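Local atomic coordinates of substrate binding periplasmic protein (Ralstonia solanacearum, PDB entry 3LOP), a protein that probably captures leucine or related amino acids in the periplasm as the substrate-binding component of a transport system. Residues G140-G145 / D196-F201; M132-V137 / E162-A167; Q211-Y216 / K238-D243; I172-S177 / D190-A195. One frame throughout, in Å; residues are numbered along the deposited sequence.

Contact 1: residues G140-G145 / D196-F201; sequences GVTRIG and DVQAIF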
# COMPACT_ATOMS: atom_id res chain seq x y z
N GLY A 140 -27.30 5.51 6.29
CA GLY A 140 -27.92 5.35 7.59
C GLY A 140 -27.17 4.71 8.74
O GLY A 140 -27.72 4.58 9.83
N VAL A 141 -25.93 4.29 8.51
CA VAL A 141 -25.15 3.66 9.57
C VAL A 141 -24.76 4.69 10.63
O VAL A 141 -24.32 5.79 10.30
CB VAL A 141 -23.86 3.02 9.00
CG1 VAL A 141 -22.97 2.53 10.14
CG2 VAL A 141 -24.23 1.87 8.09
N THR A 142 -24.94 4.33 11.89
CA THR A 142 -24.60 5.24 12.98
C THR A 142 -23.69 4.59 14.03
O THR A 142 -23.09 5.29 14.84
CB THR A 142 -25.85 5.75 13.70
OG1 THR A 142 -26.61 4.64 14.19
CG2 THR A 142 -26.70 6.58 12.75
N ARG A 143 -23.59 3.27 14.01
CA ARG A 143 -22.76 2.56 14.98
C ARG A 143 -21.60 1.86 14.30
O ARG A 143 -21.77 0.79 13.70
CB ARG A 143 -23.62 1.57 15.76
CG ARG A 143 -24.77 2.25 16.50
CD ARG A 143 -25.47 1.30 17.46
NE ARG A 143 -26.23 0.24 16.79
CZ ARG A 143 -27.41 0.42 16.20
NH1 ARG A 143 -27.99 1.61 16.20
NH2 ARG A 143 -28.02 -0.61 15.63
N ILE A 144 -20.42 2.46 14.42
CA ILE A 144 -19.23 1.93 13.79
C ILE A 144 -18.15 1.53 14.79
O ILE A 144 -17.86 2.27 15.74
CB ILE A 144 -18.65 2.97 12.80
CG1 ILE A 144 -19.69 3.25 11.71
CG2 ILE A 144 -17.34 2.46 12.19
CD1 ILE A 144 -19.32 4.39 10.77
N GLY A 145 -17.57 0.36 14.58
CA GLY A 145 -16.50 -0.13 15.43
C GLY A 145 -15.21 -0.08 14.63
O GLY A 145 -15.25 -0.05 13.40
N ASP A 196 -22.37 -3.36 19.87
CA ASP A 196 -23.57 -3.32 19.04
C ASP A 196 -23.29 -2.44 17.82
O ASP A 196 -23.87 -1.37 17.66
CB ASP A 196 -24.74 -2.77 19.86
CG ASP A 196 -26.04 -2.79 19.10
OD1 ASP A 196 -26.27 -3.75 18.34
OD2 ASP A 196 -26.85 -1.86 19.28
N VAL A 197 -22.42 -2.93 16.94
CA VAL A 197 -22.04 -2.17 15.75
C VAL A 197 -22.63 -2.68 14.44
O VAL A 197 -22.84 -3.88 14.26
CB VAL A 197 -20.50 -2.11 15.62
CG1 VAL A 197 -19.92 -1.33 16.79
CG2 VAL A 197 -19.92 -3.52 15.59
N GLN A 198 -22.88 -1.75 13.52
CA GLN A 198 -23.44 -2.08 12.22
C GLN A 198 -22.34 -2.28 11.19
O GLN A 198 -22.55 -2.92 10.16
CB GLN A 198 -24.37 -0.96 11.75
CG GLN A 198 -25.58 -0.75 12.65
CD GLN A 198 -26.17 0.63 12.51
OE1 GLN A 198 -25.46 1.63 12.55
NE2 GLN A 198 -27.49 0.70 12.35
N ALA A 199 -21.17 -1.71 11.47
CA ALA A 199 -20.04 -1.82 10.57
C ALA A 199 -18.75 -1.76 11.38
O ALA A 199 -18.70 -1.13 12.43
CB ALA A 199 -20.07 -0.67 9.55
N ILE A 200 -17.73 -2.45 10.89
CA ILE A 200 -16.43 -2.45 11.55
C ILE A 200 -15.37 -2.11 10.51
O ILE A 200 -15.27 -2.78 9.48
CB ILE A 200 -16.10 -3.82 12.17
CG1 ILE A 200 -17.05 -4.09 13.35
CG2 ILE A 200 -14.65 -3.83 12.65
CD1 ILE A 200 -16.93 -5.49 13.93
N PHE A 201 -14.61 -1.07 10.80
CA PHE A 201 -13.55 -0.61 9.91
C PHE A 201 -12.23 -1.22 10.36
O PHE A 201 -11.89 -1.18 11.55
CB PHE A 201 -13.48 0.91 9.94
CG PHE A 201 -12.48 1.49 8.98
CD1 PHE A 201 -11.15 1.63 9.35
CD2 PHE A 201 -12.87 1.88 7.71
CE1 PHE A 201 -10.21 2.16 8.46
CE2 PHE A 201 -11.94 2.41 6.81
CZ PHE A 201 -10.61 2.54 7.19
O HOH W 1 -28.38 3.59 12.43

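Contact 2: residues M132-V137 / E162-A167; sequences MITALV and ERTLKA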
# COMPACT_ATOMS: atom_id res chain seq x y z
N MSE A 132 -15.23 5.94 2.26
CA MSE A 132 -15.93 4.78 2.82
C MSE A 132 -16.86 5.10 3.98
O MSE A 132 -17.99 4.61 4.03
CB MSE A 132 -14.93 3.71 3.29
CG MSE A 132 -14.25 2.96 2.17
SE MSE A 132 -13.14 1.52 2.85
CE MSE A 132 -11.50 2.50 3.11
N ILE A 133 -16.39 5.91 4.92
CA ILE A 133 -17.20 6.26 6.08
C ILE A 133 -18.39 7.12 5.67
O ILE A 133 -19.51 6.90 6.14
CB ILE A 133 -16.36 6.98 7.16
CG1 ILE A 133 -15.26 6.03 7.66
CG2 ILE A 133 -17.25 7.40 8.32
CD1 ILE A 133 -15.78 4.76 8.29
N THR A 134 -18.17 8.08 4.78
CA THR A 134 -19.26 8.94 4.34
C THR A 134 -20.33 8.10 3.63
O THR A 134 -21.52 8.39 3.75
CB THR A 134 -18.76 10.05 3.40
OG1 THR A 134 -17.85 10.89 4.12
CG2 THR A 134 -19.92 10.89 2.90
N ALA A 135 -19.90 7.08 2.91
CA ALA A 135 -20.83 6.20 2.21
C ALA A 135 -21.71 5.48 3.24
O ALA A 135 -22.92 5.35 3.04
CB ALA A 135 -20.07 5.19 1.36
N LEU A 136 -21.10 5.03 4.33
CA LEU A 136 -21.84 4.33 5.38
C LEU A 136 -22.86 5.26 6.03
O LEU A 136 -24.02 4.90 6.21
CB LEU A 136 -20.89 3.81 6.46
CG LEU A 136 -20.00 2.60 6.15
CD1 LEU A 136 -19.03 2.39 7.30
CD2 LEU A 136 -20.84 1.36 5.94
N VAL A 137 -22.40 6.45 6.40
CA VAL A 137 -23.27 7.44 7.03
C VAL A 137 -24.43 7.79 6.11
O VAL A 137 -25.57 7.91 6.56
CB VAL A 137 -22.48 8.73 7.38
CG1 VAL A 137 -23.43 9.83 7.83
CG2 VAL A 137 -21.46 8.44 8.47
N GLU A 162 -12.55 9.16 13.26
CA GLU A 162 -13.16 10.10 14.20
C GLU A 162 -13.43 11.44 13.52
O GLU A 162 -14.47 12.06 13.75
CB GLU A 162 -12.26 10.32 15.42
CG GLU A 162 -12.03 9.07 16.25
CD GLU A 162 -11.24 9.35 17.52
OE1 GLU A 162 -10.19 10.03 17.43
OE2 GLU A 162 -11.66 8.89 18.60
N ARG A 163 -12.49 11.88 12.70
CA ARG A 163 -12.62 13.15 12.00
C ARG A 163 -13.81 13.14 11.05
O ARG A 163 -14.62 14.07 11.04
CB ARG A 163 -11.34 13.46 11.22
CG ARG A 163 -11.36 14.80 10.49
CD ARG A 163 -10.03 15.06 9.81
NE ARG A 163 -8.93 15.02 10.77
CZ ARG A 163 -7.64 15.07 10.44
NH1 ARG A 163 -7.28 15.18 9.16
NH2 ARG A 163 -6.71 15.02 11.38
N THR A 164 -13.92 12.09 10.25
CA THR A 164 -15.02 11.97 9.30
C THR A 164 -16.35 11.88 10.02
O THR A 164 -17.32 12.54 9.65
CB THR A 164 -14.84 10.73 8.39
OG1 THR A 164 -13.57 10.81 7.72
CG2 THR A 164 -15.95 10.67 7.34
N LEU A 165 -16.41 11.07 11.08
CA LEU A 165 -17.66 10.92 11.82
C LEU A 165 -18.07 12.22 12.51
O LEU A 165 -19.26 12.53 12.58
CB LEU A 165 -17.54 9.79 12.84
CG LEU A 165 -17.51 8.38 12.25
CD1 LEU A 165 -17.36 7.35 13.37
CD2 LEU A 165 -18.78 8.12 11.45
N LYS A 166 -17.10 12.98 12.99
CA LYS A 166 -17.38 14.24 13.67
C LYS A 166 -18.09 15.20 12.71
O LYS A 166 -18.95 15.98 13.13
CB LYS A 166 -16.09 14.88 14.18
CG LYS A 166 -16.31 16.17 14.96
CD LYS A 166 -14.99 16.77 15.42
CE LYS A 166 -15.20 18.07 16.18
NZ LYS A 166 -16.02 17.88 17.40
N ALA A 167 -17.73 15.13 11.44
CA ALA A 167 -18.33 15.98 10.42
C ALA A 167 -19.82 15.67 10.26
O ALA A 167 -20.57 16.45 9.67
CB ALA A 167 -17.62 15.78 9.08

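Contact 3: residues Q211-Y216 / K238-D243; sequences QFVRQY and KVAGLD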
# COMPACT_ATOMS: atom_id res chain seq x y z
N GLN A 211 -7.36 -12.74 10.08
CA GLN A 211 -7.69 -13.50 11.27
C GLN A 211 -8.90 -12.91 11.98
O GLN A 211 -9.77 -13.63 12.45
CB GLN A 211 -6.49 -13.56 12.22
CG GLN A 211 -5.38 -14.46 11.71
CD GLN A 211 -5.80 -15.92 11.63
OE1 GLN A 211 -5.13 -16.74 11.01
NE2 GLN A 211 -6.92 -16.25 12.28
N PHE A 212 -8.96 -11.58 12.05
CA PHE A 212 -10.09 -10.94 12.69
C PHE A 212 -11.38 -11.27 11.94
O PHE A 212 -12.38 -11.67 12.54
CB PHE A 212 -9.92 -9.42 12.74
CG PHE A 212 -11.11 -8.71 13.33
CD1 PHE A 212 -11.19 -8.50 14.70
CD2 PHE A 212 -12.18 -8.32 12.53
CE1 PHE A 212 -12.33 -7.92 15.26
CE2 PHE A 212 -13.32 -7.75 13.08
CZ PHE A 212 -13.40 -7.55 14.45
N VAL A 213 -11.36 -11.09 10.62
CA VAL A 213 -12.55 -11.36 9.81
C VAL A 213 -13.02 -12.81 9.93
O VAL A 213 -14.21 -13.06 10.14
CB VAL A 213 -12.30 -11.02 8.33
CG1 VAL A 213 -13.48 -11.44 7.48
CG2 VAL A 213 -12.08 -9.52 8.18
N ARG A 214 -12.11 -13.77 9.80
CA ARG A 214 -12.49 -15.17 9.90
C ARG A 214 -13.13 -15.49 11.25
O ARG A 214 -14.20 -16.10 11.31
CB ARG A 214 -11.27 -16.08 9.69
CG ARG A 214 -11.60 -17.57 9.85
CD ARG A 214 -10.36 -18.46 9.72
NE ARG A 214 -9.95 -18.67 8.33
CZ ARG A 214 -10.63 -19.38 7.43
NH1 ARG A 214 -11.77 -19.96 7.77
NH2 ARG A 214 -10.15 -19.52 6.20
N GLN A 215 -12.47 -15.08 12.33
CA GLN A 215 -12.96 -15.34 13.68
C GLN A 215 -14.24 -14.58 14.02
O GLN A 215 -15.15 -15.14 14.63
CB GLN A 215 -11.87 -14.98 14.69
CG GLN A 215 -10.66 -15.90 14.64
CD GLN A 215 -9.49 -15.39 15.46
OE1 GLN A 215 -9.66 -14.95 16.59
NE2 GLN A 215 -8.29 -15.45 14.88
N TYR A 216 -14.30 -13.31 13.63
CA TYR A 216 -15.48 -12.50 13.90
C TYR A 216 -16.72 -13.12 13.27
O TYR A 216 -17.75 -13.28 13.93
CB TYR A 216 -15.27 -11.08 13.36
CG TYR A 216 -16.46 -10.16 13.54
CD1 TYR A 216 -16.82 -9.69 14.80
CD2 TYR A 216 -17.23 -9.77 12.45
CE1 TYR A 216 -17.93 -8.86 14.97
CE2 TYR A 216 -18.34 -8.94 12.61
CZ TYR A 216 -18.69 -8.49 13.87
OH TYR A 216 -19.80 -7.70 14.03
N LYS A 238 -8.62 -15.25 0.65
CA LYS A 238 -7.88 -16.51 0.64
C LYS A 238 -7.65 -17.03 2.06
O LYS A 238 -7.91 -18.20 2.36
CB LYS A 238 -6.54 -16.33 -0.06
CG LYS A 238 -5.54 -17.47 0.16
CD LYS A 238 -6.06 -18.79 -0.37
CE LYS A 238 -6.23 -18.76 -1.88
NZ LYS A 238 -6.70 -20.07 -2.42
N VAL A 239 -7.16 -16.15 2.93
CA VAL A 239 -6.86 -16.53 4.31
C VAL A 239 -8.08 -16.62 5.22
O VAL A 239 -8.21 -17.56 5.99
CB VAL A 239 -5.84 -15.54 4.92
CG1 VAL A 239 -5.52 -15.93 6.35
CG2 VAL A 239 -4.58 -15.52 4.08
N ALA A 240 -8.98 -15.64 5.13
CA ALA A 240 -10.17 -15.63 5.98
C ALA A 240 -11.31 -16.49 5.44
O ALA A 240 -12.19 -16.91 6.19
CB ALA A 240 -10.65 -14.20 6.18
N GLY A 241 -11.30 -16.75 4.13
CA GLY A 241 -12.35 -17.54 3.53
C GLY A 241 -13.44 -16.66 2.95
O GLY A 241 -13.87 -15.70 3.60
N LEU A 242 -13.88 -16.99 1.75
CA LEU A 242 -14.92 -16.22 1.08
C LEU A 242 -16.22 -16.11 1.89
O LEU A 242 -16.90 -15.09 1.83
CB LEU A 242 -15.21 -16.82 -0.30
CG LEU A 242 -16.10 -15.99 -1.23
CD1 LEU A 242 -15.49 -14.60 -1.43
CD2 LEU A 242 -16.22 -16.71 -2.56
N ASP A 243 -16.56 -17.16 2.64
CA ASP A 243 -17.78 -17.11 3.44
C ASP A 243 -17.79 -15.93 4.40
O ASP A 243 -18.84 -15.34 4.67
CB ASP A 243 -17.96 -18.40 4.25
CG ASP A 243 -18.37 -19.59 3.39
OD1 ASP A 243 -18.79 -19.38 2.23
OD2 ASP A 243 -18.29 -20.73 3.89

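Contact 4: residues I172-S177 / D190-A195; sequences ITAMAS and DKLLAA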
# COMPACT_ATOMS: atom_id res chain seq x y z
N ILE A 172 -17.08 7.16 17.12
CA ILE A 172 -16.84 5.72 17.11
C ILE A 172 -17.57 5.07 18.28
O ILE A 172 -17.50 5.56 19.41
CB ILE A 172 -15.33 5.42 17.20
CG1 ILE A 172 -14.64 5.95 15.94
CG2 ILE A 172 -15.10 3.92 17.36
CD1 ILE A 172 -13.13 5.85 15.99
N THR A 173 -18.27 3.97 18.00
CA THR A 173 -19.02 3.25 19.03
C THR A 173 -18.13 2.35 19.87
O THR A 173 -18.31 2.24 21.09
CB THR A 173 -20.13 2.40 18.40
OG1 THR A 173 -21.15 3.26 17.87
CG2 THR A 173 -20.76 1.46 19.43
N ALA A 174 -17.16 1.71 19.23
CA ALA A 174 -16.26 0.81 19.93
C ALA A 174 -14.97 0.65 19.14
O ALA A 174 -14.97 0.73 17.92
CB ALA A 174 -16.92 -0.55 20.13
N MSE A 175 -13.87 0.43 19.85
CA MSE A 175 -12.59 0.23 19.20
C MSE A 175 -11.80 -0.83 19.95
O MSE A 175 -11.96 -1.01 21.16
CB MSE A 175 -11.79 1.54 19.13
CG MSE A 175 -11.49 2.19 20.46
SE MSE A 175 -10.46 3.83 20.25
CE MSE A 175 -11.88 5.00 19.68
N ALA A 176 -10.96 -1.55 19.22
CA ALA A 176 -10.15 -2.61 19.79
C ALA A 176 -8.84 -2.68 19.02
O ALA A 176 -8.83 -2.55 17.80
CB ALA A 176 -10.88 -3.94 19.71
N SER A 177 -7.75 -2.92 19.74
CA SER A 177 -6.43 -2.97 19.12
C SER A 177 -5.79 -4.35 19.10
O SER A 177 -6.30 -5.30 19.69
CB SER A 177 -5.50 -2.01 19.86
OG SER A 177 -5.26 -2.47 21.18
N ASP A 190 -13.18 -10.51 20.65
CA ASP A 190 -14.09 -10.61 21.78
C ASP A 190 -14.81 -9.28 22.00
O ASP A 190 -16.03 -9.24 22.15
CB ASP A 190 -13.35 -10.98 23.07
CG ASP A 190 -12.69 -12.35 23.01
OD1 ASP A 190 -13.22 -13.25 22.33
OD2 ASP A 190 -11.64 -12.52 23.67
N LYS A 191 -14.04 -8.20 22.02
CA LYS A 191 -14.58 -6.87 22.25
C LYS A 191 -15.55 -6.38 21.18
O LYS A 191 -16.61 -5.85 21.50
CB LYS A 191 -13.43 -5.87 22.41
CG LYS A 191 -13.89 -4.49 22.87
CD LYS A 191 -12.70 -3.59 23.17
CE LYS A 191 -13.17 -2.25 23.72
NZ LYS A 191 -12.03 -1.32 23.97
N LEU A 192 -15.19 -6.54 19.91
CA LEU A 192 -16.07 -6.07 18.85
C LEU A 192 -17.31 -6.93 18.65
O LEU A 192 -18.33 -6.45 18.16
CB LEU A 192 -15.28 -5.91 17.55
CG LEU A 192 -14.24 -4.78 17.64
CD1 LEU A 192 -13.42 -4.70 16.37
CD2 LEU A 192 -14.96 -3.45 17.89
N LEU A 193 -17.23 -8.21 19.02
CA LEU A 193 -18.38 -9.10 18.91
C LEU A 193 -19.45 -8.62 19.89
O LEU A 193 -20.64 -8.66 19.60
CB LEU A 193 -18.00 -10.54 19.26
CG LEU A 193 -17.45 -11.45 18.16
CD1 LEU A 193 -16.95 -12.75 18.78
CD2 LEU A 193 -18.55 -11.74 17.14
N ALA A 194 -18.99 -8.17 21.06
CA ALA A 194 -19.88 -7.69 22.11
C ALA A 194 -20.45 -6.31 21.82
O ALA A 194 -21.49 -5.94 22.36
CB ALA A 194 -19.13 -7.67 23.44
N ALA A 195 -19.77 -5.54 20.97
CA ALA A 195 -20.23 -4.20 20.63
C ALA A 195 -21.42 -4.26 19.68
O ALA A 195 -21.47 -5.11 18.79
CB ALA A 195 -19.09 -3.40 20.01
O HOH W 2 -14.47 0.61 22.79

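Contact 1: residues G140-G145 / D196-F201
Ile144-Gly145 pairs in parallel with the start of strand 199-203, Ile144 bridging to Ala199 and Gly145 to Ile200: Gly145 N donates to Ala199 O (2.8 Å), and Gly145 O accepts from Phe201 N. One step earlier Arg143 O receives a good bond from Gln198 N and a weak one from Ala199 N, carrying the junction into the loops that lead to both strands. The side chain of Gln198 then takes over from the backbone. Its CG is anti to the carbonyl carbon (chi1 -63°) and the chain beyond is extended, which lays OE1 against the turn at 142-143; this oxygen accepts from Thr142 N at 2.8 Å, in the carbonyl plane, and from Arg143 N at 2.9 Å, tilted out of it. The strands are central neighbours in the four-stranded parallel sheet of one lobe of a periplasmic binding protein, and the turn follows a Schellman motif at Gly140 that ends helix 125-138. A water bridges Gln198 NE2, Thr142 OG1 and Gly140 O. The amide of Gln198 also stacks on one face of the Arg143 guanidinium, the planes 26° apart, with Gln198 CD 3.8 Å above the centre of that guanidinium. At its edge Arg143 NE makes a weak bond to Asp196 O, while the salt bridge from Arg143 NE to Asp196 OD2 (3.3 Å) rests on charge alone, because the oxygen lies well out of the guanidinium plane.

Contact 2: residues M132-V137 / E162-A167
Ile133 and Leu165 make the closest apolar contact between these two helices, CG2 of the isoleucine lying 3.6 Å from CD2 of the leucine, with the side chains crossing at about a right angle. The same leucine methyl reaches Val137 CG2 at 4.0 Å, one helical turn further on, so a single branch of Leu165 serves two residues of 132-137. Beside it Thr164 contributes its methyl: CG2 stands anti to the backbone N and packs 3.7 Å from Ile133 CG2, while also lying 3.7 Å from Thr134 OG1. The polar ends of the two threonines are engaged along and between the helices. Thr134 OG1 bonds to Asp130 O in its own helix, whereas Thr164 OG1 pairs both with Gly160 O and with the carboxylate oxygen Asp130 OD1, a polar link across the helix pair. The axes of the short segments come within 9.7 Å and cross at -36°, with their N-to-C directions roughly parallel. Ile133 also touches Phe201 of strand 199-203, placing the patch against the sheet. Helices 125-138 and 152-166, joined through strand 144-149, lie side by side on one face of the parallel sheet, as in the Rossmann-like lobes of periplasmic binding proteins.

Contact 3: residues Q211-Y216 / K238-D243
Arg214 of helix 206-218 reaches across to the carbonyls that finish helix 233-240, an arginine bonded to the last-turn carbonyl of a helix, within the alpha/beta lobe of a periplasmic binding protein. The closest backbone approach is at its root, where the CA atoms of Arg214 and Ala240 are 4.6 Å apart. Its CB faces the helix end, 4.0 Å from Ala240 CB and 3.7 Å from Ala240 O. CG, anti to the backbone N (chi1 177°), continues outward and remains 3.8 Å from Ala240 O. The chain stays extended through CD, then bends at chi3 (-78°) and brings the guanidinium over the last turn. Here NE makes a weak bond to Val239 O, and NH2 a stronger one to the same oxygen at 2.8 Å; the oxygen lies near the guanidinium plane, although NH2 stands above the plane of the carbonyl. CZ lies 3.2 Å from Ala240 O, which sits over the centre of one guanidinium face. That oxygen receives no hydrogen bond from the group, since the angles to NH1 and NH2 are poor. The positive charge would nonetheless be expected to suit the negative end of the helix dipole. Gly241, with positive phi (95°), is the first residue to leave helix 233-240 and also holds the N-cap position of helix 242-245. On the inner side Val213, which also touches Leu202 of the sheet and Val245, sets its CG1 4.2 Å from Ala240 CB.

Contact 4: residues I172-S177 / D190-A195
Ala174 and Ala195 meet methyl to methyl, their CB atoms 3.6 Å apart, at the centre of a small apolar patch between an edge strand and the helix that covers it. The strand, 174-178, is outermost in the four-stranded parallel sheet, and helix 186-194 follows it in the chain and runs back at 166° to it; they are the first strand and helix of the beta-alpha-beta crossover from strand 174-178 to the parallel strand 199-203 in a Rossmann-like lobe. Small residues on the strand let the helix lie close, the short axes approaching to 8.0 Å. Leu192 packs beside the alanine pair. With CG anti to the carbonyl carbon (chi1 -67°), its side chain points across at the strand, CD2 approaching Ala174 CB at 4.2 Å and CG approaching Ala176 CB at 4.0 Å. This leucine also packs on Phe212 of helix 206-218, tying the patch to the next helix. Further out Lys191 lies with its aliphatic part against the same strand residue, CD being 3.9 Å from Ala176 CB. Its chain is extended throughout, which carries the ammonium past the methyl to the strand backbone. A water that accepts from Met175 N at 3.0 Å also takes a weak bond from the lysine. The main polar link is Lys191 NZ to Met175 O, 2.8 Å long, with the nitrogen almost in line with the C=O bond at 174°.

All four contacts belong to one lobe of the protein and gather around its four-stranded parallel sheet. Contact 1 joins the two middle strands, 144-149 and 199-203. The centre of contact 2, which packs helices 125-138 and 152-166 together, is about 11 Å from that of contact 1. Contacts 1 and 4 have centres about 10 Å apart, and contact 4 sets helix 186-194 on edge strand 174-178. Along the chain the segments of contacts 1 and 2 alternate, contact 4 falls between the two halves of contact 1, and contact 3 comes last. Phe212 and Tyr216 connect contact 3 to contacts 1 and 4. Helices and sheet are thereby packed into one continuous lobe.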